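Local coordinates for putative fimbrium subunit Fim1C (Bacteroides uniformis, PDB 4K4K), which is a putative component of the fimbrial tip, part of the cell-surface filaments that mediate cell adhesion and biofilm formation, at residues 85-93 with 112-120; 50-58 with 68-76. All coordinates share one frame; numbering follows the deposited sequence.

Contact 1 (85-93 with 112-120); sequences DFVAYYPYR and QKDIDLMGA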
ATOM      1  N   ASP A  85      22.656   9.358   3.387  1.00 15.13           N
ATOM      2  CA  ASP A  85      21.725   8.347   2.880  1.00 14.18           C
ATOM      3  C   ASP A  85      20.334   8.910   2.893  1.00 15.64           C
ATOM      4  O   ASP A  85      20.076   9.886   3.599  1.00 14.19           O
ATOM      5  CB  ASP A  85      21.792   7.080   3.739  1.00 14.91           C
ATOM      6  CG  ASP A  85      23.208   6.586   3.946  1.00 20.63           C
ATOM      7  OD1 ASP A  85      24.032   6.719   3.008  1.00 18.69           O
ATOM      8  OD2 ASP A  85      23.492   6.068   5.040  1.00 21.47           O
ATOM      9  N   PHE A  86      19.429   8.313   2.114  1.00 14.31           N
ATOM     10  CA  PHE A  86      18.076   8.830   1.985  1.00 13.95           C
ATOM     11  C   PHE A  86      17.086   7.727   2.101  1.00 17.25           C
ATOM     12  O   PHE A  86      17.293   6.658   1.518  1.00 16.38           O
ATOM     13  CB  PHE A  86      17.899   9.543   0.597  1.00 14.76           C
ATOM     14  CG  PHE A  86      18.686  10.832   0.527  1.00 16.29           C
ATOM     15  CD1 PHE A  86      20.041  10.824   0.195  1.00 17.82           C
ATOM     16  CD2 PHE A  86      18.095  12.043   0.879  1.00 18.02           C
ATOM     17  CE1 PHE A  86      20.787  12.008   0.192  1.00 19.43           C
ATOM     18  CE2 PHE A  86      18.836  13.226   0.885  1.00 19.86           C
ATOM     19  CZ  PHE A  86      20.174  13.208   0.537  1.00 18.50           C
ATOM     20  N   VAL A  87      15.989   7.999   2.799  1.00 13.38           N
ATOM     21  CA  VAL A  87      14.859   7.078   2.908  1.00 13.26           C
ATOM     22  C   VAL A  87      13.589   7.897   2.712  1.00 16.25           C
ATOM     23  O   VAL A  87      13.603   9.112   2.921  1.00 14.86           O
ATOM     24  CB  VAL A  87      14.814   6.260   4.237  1.00 17.65           C
ATOM     25  CG1 VAL A  87      16.024   5.347   4.371  1.00 18.74           C
ATOM     26  CG2 VAL A  87      14.675   7.179   5.461  1.00 16.35           C
ATOM     27  N   ALA A  88      12.485   7.229   2.348  1.00 13.88           N
ATOM     28  CA  ALA A  88      11.198   7.906   2.158  1.00 12.40           C
ATOM     29  C   ALA A  88      10.066   6.953   2.396  1.00 15.01           C
ATOM     30  O   ALA A  88      10.248   5.733   2.365  1.00 14.49           O
ATOM     31  CB  ALA A  88      11.094   8.502   0.741  1.00 14.27           C
ATOM     32  N   TYR A  89       8.870   7.513   2.588  1.00 12.51           N
ATOM     33  CA  TYR A  89       7.675   6.698   2.751  1.00 12.43           C
ATOM     34  C   TYR A  89       6.490   7.434   2.142  1.00 17.69           C
ATOM     35  O   TYR A  89       6.523   8.650   1.936  1.00 16.68           O
ATOM     36  CB  TYR A  89       7.400   6.339   4.250  1.00 12.38           C
ATOM     37  CG  TYR A  89       6.885   7.537   5.022  1.00 11.38           C
ATOM     38  CD1 TYR A  89       7.754   8.541   5.447  1.00 13.51           C
ATOM     39  CD2 TYR A  89       5.512   7.727   5.229  1.00 11.97           C
ATOM     40  CE1 TYR A  89       7.274   9.688   6.087  1.00 14.67           C
ATOM     41  CE2 TYR A  89       5.024   8.880   5.849  1.00 13.18           C
ATOM     42  CZ  TYR A  89       5.904   9.873   6.243  1.00 17.62           C
ATOM     43  OH  TYR A  89       5.413  11.004   6.858  1.00 15.25           O
ATOM     44  N   TYR A  90       5.437   6.679   1.870  1.00 13.31           N
ATOM     45  CA  TYR A  90       4.174   7.183   1.336  1.00 13.51           C
ATOM     46  C   TYR A  90       3.053   6.479   2.108  1.00 15.11           C
ATOM     47  O   TYR A  90       3.187   5.286   2.353  1.00 15.85           O
ATOM     48  CB  TYR A  90       4.093   6.853  -0.190  1.00 15.24           C
ATOM     49  CG  TYR A  90       2.715   7.072  -0.773  1.00 17.97           C
ATOM     50  CD1 TYR A  90       2.326   8.328  -1.240  1.00 19.67           C
ATOM     51  CD2 TYR A  90       1.749   6.059  -0.739  1.00 20.39           C
ATOM     52  CE1 TYR A  90       1.015   8.569  -1.679  1.00 20.51           C
ATOM     53  CE2 TYR A  90       0.453   6.273  -1.231  1.00 21.41           C
ATOM     54  CZ  TYR A  90       0.095   7.531  -1.700  1.00 29.11           C
ATOM     55  OH  TYR A  90      -1.181   7.774  -2.145  1.00 30.04           O
ATOM     56  N   PRO A  91       1.918   7.127   2.412  1.00 15.19           N
ATOM     57  CA  PRO A  91       1.614   8.553   2.190  1.00 15.94           C
ATOM     58  C   PRO A  91       2.114   9.409   3.330  1.00 18.77           C
ATOM     59  O   PRO A  91       2.036   9.025   4.511  1.00 17.01           O
ATOM     60  CB  PRO A  91       0.081   8.561   2.086  1.00 17.92           C
ATOM     61  CG  PRO A  91      -0.331   7.465   3.060  1.00 21.48           C
ATOM     62  CD  PRO A  91       0.776   6.415   3.023  1.00 16.92           C
ATOM     63  N   TYR A  92       2.656  10.570   2.978  1.00 17.19           N
ATOM     64  CA  TYR A  92       3.160  11.525   3.960  1.00 16.35           C
ATOM     65  C   TYR A  92       2.133  11.812   5.056  1.00 19.30           C
ATOM     66  O   TYR A  92       0.935  11.952   4.770  1.00 19.21           O
ATOM     67  CB  TYR A  92       3.491  12.844   3.237  1.00 16.68           C
ATOM     68  CG  TYR A  92       3.817  13.987   4.166  1.00 16.46           C
ATOM     69  CD1 TYR A  92       5.085  14.116   4.730  1.00 16.63           C
ATOM     70  CD2 TYR A  92       2.846  14.933   4.510  1.00 18.51           C
ATOM     71  CE1 TYR A  92       5.398  15.183   5.572  1.00 17.78           C
ATOM     72  CE2 TYR A  92       3.140  15.987   5.369  1.00 20.07           C
ATOM     73  CZ  TYR A  92       4.420  16.118   5.886  1.00 22.46           C
ATOM     74  OH  TYR A  92       4.711  17.174   6.715  1.00 22.69           O
ATOM     75  N   ARG A  93       2.616  11.882   6.310  1.00 16.58           N
ATOM     76  CA  ARG A  93       1.869  12.305   7.509  1.00 18.55           C
ATOM     77  C   ARG A  93       2.618  13.446   8.139  1.00 22.28           C
ATOM     78  O   ARG A  93       3.817  13.317   8.357  1.00 21.12           O
ATOM     79  CB  ARG A  93       1.716  11.189   8.538  1.00 19.27           C
ATOM     80  CG  ARG A  93       0.860  10.063   8.068  1.00 33.08           C
ATOM     81  CD  ARG A  93       0.143   9.490   9.249  1.00 40.34           C
ATOM     82  NE  ARG A  93      -0.754   8.441   8.817  1.00 44.63           N
ATOM     83  CZ  ARG A  93      -0.908   7.304   9.461  1.00 46.18           C
ATOM     84  NH1 ARG A  93      -0.223   7.066  10.578  1.00 26.40           N
ATOM     85  NH2 ARG A  93      -1.745   6.390   8.999  1.00 32.65           N
ATOM     86  N   GLN A 112      -8.494   3.717  -1.045  1.00 25.11           N
ATOM     87  CA  GLN A 112      -7.390   2.763  -0.925  1.00 23.88           C
ATOM     88  C   GLN A 112      -6.026   3.451  -0.836  1.00 27.26           C
ATOM     89  O   GLN A 112      -5.179   3.000  -0.057  1.00 27.04           O
ATOM     90  CB  GLN A 112      -7.377   1.798  -2.117  1.00 25.15           C
ATOM     91  CG  GLN A 112      -8.601   0.874  -2.209  1.00 24.95           C
ATOM     92  CD  GLN A 112      -8.391  -0.402  -1.428  1.00 31.54           C
ATOM     93  OE1 GLN A 112      -7.849  -1.388  -1.932  1.00 26.16           O
ATOM     94  NE2 GLN A 112      -8.758  -0.392  -0.157  1.00 25.02           N
ATOM     95  N   LYS A 113      -5.801   4.536  -1.620  1.00 23.57           N
ATOM     96  CA  LYS A 113      -4.500   5.234  -1.643  1.00 23.64           C
ATOM     97  C   LYS A 113      -4.103   5.806  -0.267  1.00 26.87           C
ATOM     98  O   LYS A 113      -2.913   5.934  -0.004  1.00 26.41           O
ATOM     99  CB  LYS A 113      -4.472   6.349  -2.714  1.00 26.47           C
ATOM    100  CG  LYS A 113      -5.322   7.587  -2.416  1.00 40.10           C
ATOM    101  CD  LYS A 113      -5.031   8.715  -3.401  1.00 50.47           C
ATOM    102  CE  LYS A 113      -5.709  10.010  -3.031  1.00 60.57           C
ATOM    103  NZ  LYS A 113      -5.006  10.714  -1.923  1.00 72.15           N
ATOM    104  N   ASP A 114      -5.081   6.119   0.616  1.00 22.69           N
ATOM    105  CA  ASP A 114      -4.790   6.707   1.931  1.00 22.47           C
ATOM    106  C   ASP A 114      -4.288   5.679   2.940  1.00 24.64           C
ATOM    107  O   ASP A 114      -3.761   6.082   3.980  1.00 24.60           O
ATOM    108  CB  ASP A 114      -6.031   7.429   2.482  1.00 25.13           C
ATOM    109  CG  ASP A 114      -6.302   8.745   1.743  1.00 34.96           C
ATOM    110  OD1 ASP A 114      -5.499   9.106   0.853  1.00 33.68           O
ATOM    111  OD2 ASP A 114      -7.305   9.412   2.066  1.00 38.25           O
ATOM    112  N   ILE A 115      -4.451   4.363   2.653  1.00 19.39           N
ATOM    113  CA  ILE A 115      -3.943   3.325   3.562  1.00 18.17           C
ATOM    114  C   ILE A 115      -2.838   2.490   2.870  1.00 19.74           C
ATOM    115  O   ILE A 115      -2.332   1.549   3.465  1.00 18.10           O
ATOM    116  CB  ILE A 115      -5.077   2.427   4.138  1.00 20.56           C
ATOM    117  CG1 ILE A 115      -5.856   1.682   2.998  1.00 20.44           C
ATOM    118  CG2 ILE A 115      -5.997   3.244   5.051  1.00 23.36           C
ATOM    119  CD1 ILE A 115      -6.785   0.511   3.480  1.00 21.33           C
ATOM    120  N   ASP A 116      -2.484   2.822   1.626  1.00 16.32           N
ATOM    121  CA  ASP A 116      -1.480   2.088   0.879  1.00 15.29           C
ATOM    122  C   ASP A 116      -0.062   2.525   1.326  1.00 18.45           C
ATOM    123  O   ASP A 116       0.618   3.270   0.630  1.00 16.59           O
ATOM    124  CB  ASP A 116      -1.693   2.299  -0.628  1.00 18.15           C
ATOM    125  CG  ASP A 116      -0.828   1.420  -1.489  1.00 22.41           C
ATOM    126  OD1 ASP A 116      -0.077   0.567  -0.923  1.00 20.78           O
ATOM    127  OD2 ASP A 116      -0.825   1.626  -2.716  1.00 26.01           O
ATOM    128  N   LEU A 117       0.382   2.011   2.475  1.00 14.13           N
ATOM    129  CA  LEU A 117       1.702   2.353   3.023  1.00 14.65           C
ATOM    130  C   LEU A 117       2.802   1.775   2.128  1.00 16.35           C
ATOM    131  O   LEU A 117       2.797   0.575   1.802  1.00 17.20           O
ATOM    132  CB  LEU A 117       1.814   1.782   4.451  1.00 14.84           C
ATOM    133  CG  LEU A 117       3.214   1.866   5.100  1.00 18.65           C
ATOM    134  CD1 LEU A 117       3.642   3.333   5.344  1.00 16.60           C
ATOM    135  CD2 LEU A 117       3.293   0.970   6.367  1.00 18.95           C
HETATM  136  N   MSE A 118       3.735   2.626   1.725  1.00 14.38           N
HETATM  137  CA  MSE A 118       4.882   2.212   0.918  1.00 12.64           C
HETATM  138  C   MSE A 118       6.147   2.788   1.524  1.00 17.62           C
HETATM  139  O   MSE A 118       6.116   3.894   2.083  1.00 15.85           O
HETATM  140  CB  MSE A 118       4.763   2.677  -0.558  1.00 13.26           C
HETATM  141  CG  MSE A 118       3.457   2.224  -1.242  1.00 16.42           C
HETATM  142 SE   MSE A 118       3.551   2.586  -3.143  0.75 20.69          SE
HETATM  143  CE  MSE A 118       3.629   4.441  -3.180  1.00 21.51           C
ATOM    144  N   GLY A 119       7.241   2.056   1.380  1.00 14.57           N
ATOM    145  CA  GLY A 119       8.555   2.511   1.832  1.00 14.23           C
ATOM    146  C   GLY A 119       9.548   2.434   0.685  1.00 18.86           C
ATOM    147  O   GLY A 119       9.507   1.499  -0.116  1.00 18.69           O
ATOM    148  N   ALA A 120      10.425   3.449   0.576  1.00 16.50           N
ATOM    149  CA  ALA A 120      11.472   3.453  -0.457  1.00 17.63           C
ATOM    150  C   ALA A 120      12.712   2.777   0.107  1.00 23.25           C
ATOM    151  O   ALA A 120      13.091   3.088   1.228  1.00 23.60           O
ATOM    152  CB  ALA A 120      11.812   4.889  -0.878  1.00 18.56           C
TER
HETATM  153  O   HOH W   1      -2.398   9.738  -0.334  1.00 40.92           O
HETATM  154  O   HOH W   2      -3.087   5.748   6.569  1.00 34.56           O
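Tyr90 and Met118 form an antiparallel hydrogen-bonded pair where strand 84-90 ends and strand 118-126 begins, and the axes of the two short strand segments approach to 4.7 Å at 164°. This is antiparallel sheet pairing within the fimbrillin-like, all-beta fold. Tyr90 N donates to Met118 O at 2.9 Å, and Met118 N returns a nearly straight bond to Tyr90 O at 2.8 Å. Tyr89 and Gly119 follow as a non-hydrogen-bonded pair. Tyr89 OH accepts a straight bond from Arg93 N, and its strongest polar partner is Asn53, outside the two segments.

The Tyr90 ring is the main side chain of the contact. Its CG stands anti to the backbone N (chi1 168°), and the ring runs beside the Met118 side chain, pointing the same way. Met118 is a selenomethionine. Its chain bends at chi3 (-65°), and its terminal CE lies 3.5 Å from Tyr90 CD2. At the ring edge, near the ring plane, Asp116 O comes within 3.3 Å of Tyr90 CD2. Pro91 follows a cis peptide bond and folds back on its neighbour, with its CB over the centre of one face of the Tyr90 ring. Pro91 CG also touches Asp114 O across the contact. Asp116 is the centre of an inverse gamma turn, and its carboxylate is hydrogen-bonded to His139.

On the same side of the sheet as Tyr90, Ala88 CB and Ala120 CB meet at 4.0 Å. Leu117 is buried and packs on Tyr102 and Val104 of strand 101-105. Near the exposed end of the contact, Lys113 makes a salt bridge with Asp114. Two waters span the segments there. One links Tyr90 OH to Lys113 NZ; the other accepts from Arg93 NH2 and donates to Asp114 O at 2.7 Å.

Contact 2 (50-58 with 68-76); sequences GNGNRKYTT and TAAEGQTIY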
ATOM      1  N   GLY A  50      19.243  17.498  10.148  1.00 23.38           N
ATOM      2  CA  GLY A  50      18.218  18.545  10.096  1.00 23.75           C
ATOM      3  C   GLY A  50      16.840  17.977  10.416  1.00 25.63           C
ATOM      4  O   GLY A  50      16.752  16.950  11.084  1.00 25.28           O
ATOM      5  N   ASN A  51      15.752  18.612   9.949  1.00 19.93           N
ATOM      6  CA  ASN A  51      14.410  18.097  10.247  1.00 20.64           C
ATOM      7  C   ASN A  51      14.140  16.818   9.458  1.00 24.16           C
ATOM      8  O   ASN A  51      14.443  16.746   8.266  1.00 24.42           O
ATOM      9  CB  ASN A  51      13.326  19.145   9.898  1.00 21.93           C
ATOM     10  CG  ASN A  51      13.244  20.346  10.826  1.00 43.50           C
ATOM     11  OD1 ASN A  51      13.700  20.329  11.976  1.00 34.60           O
ATOM     12  ND2 ASN A  51      12.599  21.400  10.359  1.00 38.25           N
ATOM     13  N   GLY A  52      13.535  15.837  10.093  1.00 20.81           N
ATOM     14  CA  GLY A  52      13.189  14.638   9.323  1.00 19.03           C
ATOM     15  C   GLY A  52      11.828  14.808   8.685  1.00 18.84           C
ATOM     16  O   GLY A  52      11.184  15.855   8.850  1.00 17.71           O
ATOM     17  N   ASN A  53      11.346  13.759   7.984  1.00 14.31           N
ATOM     18  CA  ASN A  53       9.981  13.751   7.454  1.00 13.52           C
ATOM     19  C   ASN A  53       9.656  15.021   6.642  1.00 15.06           C
ATOM     20  O   ASN A  53       8.628  15.692   6.867  1.00 15.09           O
ATOM     21  CB  ASN A  53       8.970  13.598   8.628  1.00 14.40           C
ATOM     22  CG  ASN A  53       7.568  13.320   8.150  1.00 18.57           C
ATOM     23  OD1 ASN A  53       7.355  12.714   7.093  1.00 16.16           O
ATOM     24  ND2 ASN A  53       6.569  13.778   8.911  1.00 17.57           N
ATOM     25  N   ARG A  54      10.560  15.349   5.700  1.00 13.59           N
ATOM     26  CA  ARG A  54      10.419  16.518   4.835  0.60 14.65           C
ATOM     27  C   ARG A  54       9.342  16.243   3.782  1.00 16.95           C
ATOM     28  O   ARG A  54       9.417  15.233   3.089  1.00 15.78           O
ATOM     29  CB  ARG A  54      11.771  16.842   4.176  0.60 15.39           C
ATOM     30  CG  ARG A  54      12.906  17.098   5.167  0.60 18.91           C
ATOM     31  CD  ARG A  54      12.933  18.532   5.663  0.60 26.93           C
ATOM     32  NE  ARG A  54      14.089  18.798   6.518  0.60 37.25           N
ATOM     33  CZ  ARG A  54      15.112  19.582   6.190  0.60 46.37           C
ATOM     34  NH1 ARG A  54      15.138  20.195   5.012  0.60 26.46           N
ATOM     35  NH2 ARG A  54      16.105  19.773   7.043  0.60 40.14           N
ATOM     36  N   LYS A  55       8.348  17.128   3.657  1.00 15.30           N
ATOM     37  CA  LYS A  55       7.256  16.918   2.709  1.00 15.07           C
ATOM     38  C   LYS A  55       7.660  17.229   1.277  1.00 17.88           C
ATOM     39  O   LYS A  55       8.075  18.342   0.986  1.00 17.32           O
ATOM     40  CB  LYS A  55       6.041  17.775   3.103  1.00 15.43           C
ATOM     41  CG  LYS A  55       4.806  17.503   2.247  1.00 20.08           C
ATOM     42  CD  LYS A  55       3.674  18.491   2.559  1.00 23.03           C
ATOM     43  CE  LYS A  55       2.389  18.089   1.898  1.00 30.20           C
ATOM     44  NZ  LYS A  55       1.289  19.012   2.293  1.00 33.22           N
ATOM     45  N   TYR A  56       7.508  16.236   0.397  1.00 15.74           N
ATOM     46  CA  TYR A  56       7.763  16.357  -1.044  1.00 15.44           C
ATOM     47  C   TYR A  56       6.518  15.905  -1.778  1.00 18.70           C
ATOM     48  O   TYR A  56       5.912  14.899  -1.386  1.00 18.87           O
ATOM     49  CB  TYR A  56       8.972  15.510  -1.450  1.00 15.18           C
ATOM     50  CG  TYR A  56      10.298  16.211  -1.264  1.00 15.71           C
ATOM     51  CD1 TYR A  56      10.781  16.513   0.011  1.00 16.17           C
ATOM     52  CD2 TYR A  56      11.109  16.508  -2.355  1.00 17.65           C
ATOM     53  CE1 TYR A  56      11.994  17.183   0.183  1.00 15.72           C
ATOM     54  CE2 TYR A  56      12.336  17.146  -2.195  1.00 19.12           C
ATOM     55  CZ  TYR A  56      12.788  17.455  -0.923  1.00 18.82           C
ATOM     56  OH  TYR A  56      13.974  18.138  -0.791  1.00 18.82           O
ATOM     57  N   THR A  57       6.132  16.612  -2.842  1.00 16.85           N
ATOM     58  CA  THR A  57       4.932  16.226  -3.585  1.00 19.12           C
ATOM     59  C   THR A  57       5.242  16.020  -5.037  1.00 27.24           C
ATOM     60  O   THR A  57       6.223  16.547  -5.539  1.00 26.52           O
ATOM     61  CB  THR A  57       3.798  17.275  -3.457  1.00 29.11           C
ATOM     62  OG1 THR A  57       4.193  18.494  -4.096  1.00 28.17           O
ATOM     63  CG2 THR A  57       3.379  17.518  -2.028  1.00 27.09           C
ATOM     64  N   THR A  58       4.360  15.335  -5.747  1.00 29.59           N
ATOM     65  CA  THR A  58       4.521  15.217  -7.199  1.00 32.64           C
ATOM     66  C   THR A  58       3.279  15.788  -7.893  1.00 42.74           C
ATOM     67  O   THR A  58       2.189  15.760  -7.319  1.00 42.20           O
ATOM     68  CB  THR A  58       4.820  13.758  -7.613  1.00 41.37           C
ATOM     69  OG1 THR A  58       5.161  13.746  -9.003  1.00 42.76           O
ATOM     70  CG2 THR A  58       3.651  12.792  -7.325  1.00 37.26           C
ATOM     71  N   THR A  68       8.846  17.446  -5.683  1.00 22.51           N
ATOM     72  CA  THR A  68       9.271  18.801  -5.352  0.50 21.76           C
ATOM     73  C   THR A  68       9.010  19.070  -3.872  1.00 22.48           C
ATOM     74  O   THR A  68       7.947  18.729  -3.360  1.00 21.97           O
ATOM     75  CB  THR A  68       8.567  19.822  -6.263  0.50 27.00           C
ATOM     76  OG1 THR A  68       8.686  19.380  -7.618  0.50 30.26           O
ATOM     77  CG2 THR A  68       9.134  21.232  -6.120  0.50 21.37           C
ATOM     78  N   ALA A  69       9.972  19.696  -3.224  1.00 20.16           N
ATOM     79  CA  ALA A  69       9.861  20.015  -1.820  1.00 19.25           C
ATOM     80  C   ALA A  69       8.740  21.008  -1.595  1.00 25.50           C
ATOM     81  O   ALA A  69       8.582  21.956  -2.368  1.00 24.87           O
ATOM     82  CB  ALA A  69      11.176  20.596  -1.322  1.00 19.81           C
ATOM     83  N   ALA A  70       7.950  20.791  -0.538  1.00 24.22           N
ATOM     84  CA  ALA A  70       6.969  21.787  -0.102  1.00 24.15           C
ATOM     85  C   ALA A  70       7.766  23.012   0.384  1.00 24.11           C
ATOM     86  O   ALA A  70       8.945  22.871   0.727  1.00 21.91           O
ATOM     87  CB  ALA A  70       6.112  21.220   1.011  1.00 24.88           C
ATOM     88  N   GLU A  71       7.167  24.204   0.389  1.00 22.85           N
ATOM     89  CA  GLU A  71       7.933  25.384   0.783  1.00 23.46           C
ATOM     90  C   GLU A  71       8.504  25.267   2.191  1.00 24.76           C
ATOM     91  O   GLU A  71       7.797  24.833   3.096  1.00 26.43           O
ATOM     92  CB  GLU A  71       7.088  26.643   0.659  1.00 26.45           C
ATOM     93  CG  GLU A  71       8.001  27.838   0.481  1.00 37.01           C
ATOM     94  CD  GLU A  71       7.315  29.171   0.313  1.00 50.76           C
ATOM     95  OE1 GLU A  71       6.066  29.213   0.221  1.00 36.36           O
ATOM     96  OE2 GLU A  71       8.046  30.182   0.291  1.00 37.55           O
ATOM     97  N   GLY A  72       9.794  25.591   2.325  1.00 21.38           N
ATOM     98  CA  GLY A  72      10.549  25.504   3.567  1.00 19.62           C
ATOM     99  C   GLY A  72      10.979  24.097   3.964  1.00 22.33           C
ATOM    100  O   GLY A  72      11.534  23.913   5.057  1.00 23.93           O
ATOM    101  N   GLN A  73      10.731  23.080   3.092  1.00 18.05           N
ATOM    102  CA  GLN A  73      11.022  21.657   3.350  0.50 16.78           C
ATOM    103  C   GLN A  73      12.233  21.143   2.553  1.00 19.42           C
ATOM    104  O   GLN A  73      12.610  19.986   2.708  1.00 19.17           O
ATOM    105  CB  GLN A  73       9.786  20.798   2.994  0.50 17.83           C
ATOM    106  CG  GLN A  73       8.515  21.111   3.813  0.50 24.99           C
ATOM    107  CD  GLN A  73       8.632  20.677   5.255  0.50 28.20           C
ATOM    108  OE1 GLN A  73       8.745  19.488   5.565  0.50 16.90           O
ATOM    109  NE2 GLN A  73       8.647  21.636   6.166  0.50 21.38           N
ATOM    110  N   THR A  74      12.804  21.980   1.668  1.00 17.28           N
ATOM    111  CA  THR A  74      13.909  21.563   0.797  1.00 16.80           C
ATOM    112  C   THR A  74      15.092  20.985   1.600  1.00 18.92           C
ATOM    113  O   THR A  74      15.592  21.591   2.568  1.00 18.76           O
ATOM    114  CB  THR A  74      14.382  22.725  -0.112  1.00 20.43           C
ATOM    115  OG1 THR A  74      13.288  23.229  -0.851  1.00 21.35           O
ATOM    116  CG2 THR A  74      15.439  22.280  -1.111  1.00 20.20           C
ATOM    117  N   ILE A  75      15.532  19.800   1.172  1.00 16.12           N
ATOM    118  CA  ILE A  75      16.713  19.151   1.718  1.00 15.12           C
ATOM    119  C   ILE A  75      17.907  19.595   0.890  1.00 15.89           C
ATOM    120  O   ILE A  75      17.874  19.467  -0.350  1.00 15.44           O
ATOM    121  CB  ILE A  75      16.575  17.614   1.716  1.00 16.56           C
ATOM    122  CG1 ILE A  75      15.511  17.140   2.728  1.00 15.95           C
ATOM    123  CG2 ILE A  75      17.962  16.960   2.020  1.00 17.89           C
ATOM    124  CD1 ILE A  75      15.061  15.661   2.458  1.00 15.57           C
ATOM    125  N   TYR A  76      18.944  20.094   1.562  1.00 15.93           N
ATOM    126  CA  TYR A  76      20.197  20.497   0.900  1.00 15.66           C
ATOM    127  C   TYR A  76      21.310  19.585   1.300  1.00 19.15           C
ATOM    128  O   TYR A  76      21.436  19.240   2.477  1.00 18.43           O
ATOM    129  CB  TYR A  76      20.596  21.940   1.259  1.00 17.25           C
ATOM    130  CG  TYR A  76      19.617  22.958   0.733  1.00 19.47           C
ATOM    131  CD1 TYR A  76      19.709  23.436  -0.575  1.00 21.20           C
ATOM    132  CD2 TYR A  76      18.570  23.418   1.526  1.00 20.87           C
ATOM    133  CE1 TYR A  76      18.784  24.357  -1.078  1.00 22.16           C
ATOM    134  CE2 TYR A  76      17.636  24.325   1.035  1.00 22.12           C
ATOM    135  CZ  TYR A  76      17.760  24.811  -0.260  1.00 28.11           C
ATOM    136  OH  TYR A  76      16.822  25.704  -0.719  1.00 32.12           O
TER
HETATM  137  O   HOH W   3       7.140  17.892   7.532  1.00 32.52           O
HETATM  138  O   HOH W   4       5.525  20.346  -2.825  1.00 44.18           O
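The Tyr56 ring lies with one face over Ala69, its non-hydrogen-bonded partner in the antiparallel hairpin of strands 47-57 and 68-69. Ala69 CB makes a CH-pi contact, 3.8 Å from the ring centroid and 21° off the normal. The Tyr56 CG is anti to its carbonyl carbon (chi1 -85°), and the ring reaches across to residues 73-75. There Tyr56 OH accepts a nearly straight bond from Ile75 N at 3.0 Å. A phenylalanine here would probably leave Ile75 N without this acceptor and weaken the hold on the chain beyond the turn.

Arg54 and Gln73 each have two conformers; one of each is described. In it, Arg54 and Ile75 cross at an angle, with Arg54 CG 3.6 Å from Ile75 CG1. Arg54 bends at chi2 (-84°), and Gln73 O lies at the guanidinium edge, in a weak bond from NH1. Arg54 NE donates to Asn51 O within its own segment.

Gln73 closes a type II turn from Ala70. In the conformer given, its OE1 takes Lys55 N on a lone pair, in the carbonyl plane, at 3.1 Å. A water joins the same oxygen to Asn53 O. Lys55 O receives Ala70 N, and Thr57 and Thr68 exchange two backbone bonds.

The two strands pair only briefly. Beyond Ala70, Tyr56 OH and Gln73 OE1 take over, each accepting a main-chain N-H of the opposite segment. Arg54 adds only a weak bond.

From the N terminus, strand 37-44 is laid down before strand 47-57, and contact 2 then pairs 47-57 with the short strand 68-69. It closes the loop between residues 58 and 68 as a hairpin. The chain then enters strand 84-90, where contact 1 opens; this contact closes the longer loop that includes strand 101-105. The two contacts are in series, neither nesting nor crossing. Strand 37-44 lies between them, pairing with both 47-57 and 84-90, so contact 2 and contact 1 lie on opposite sides of it. They also touch directly. Asn53 OD1 meets Tyr89 OH at 2.6 Å and Asn53 ND2 meets Arg93 O, both probable hydrogen bonds. Tyr92 packs on Lys55.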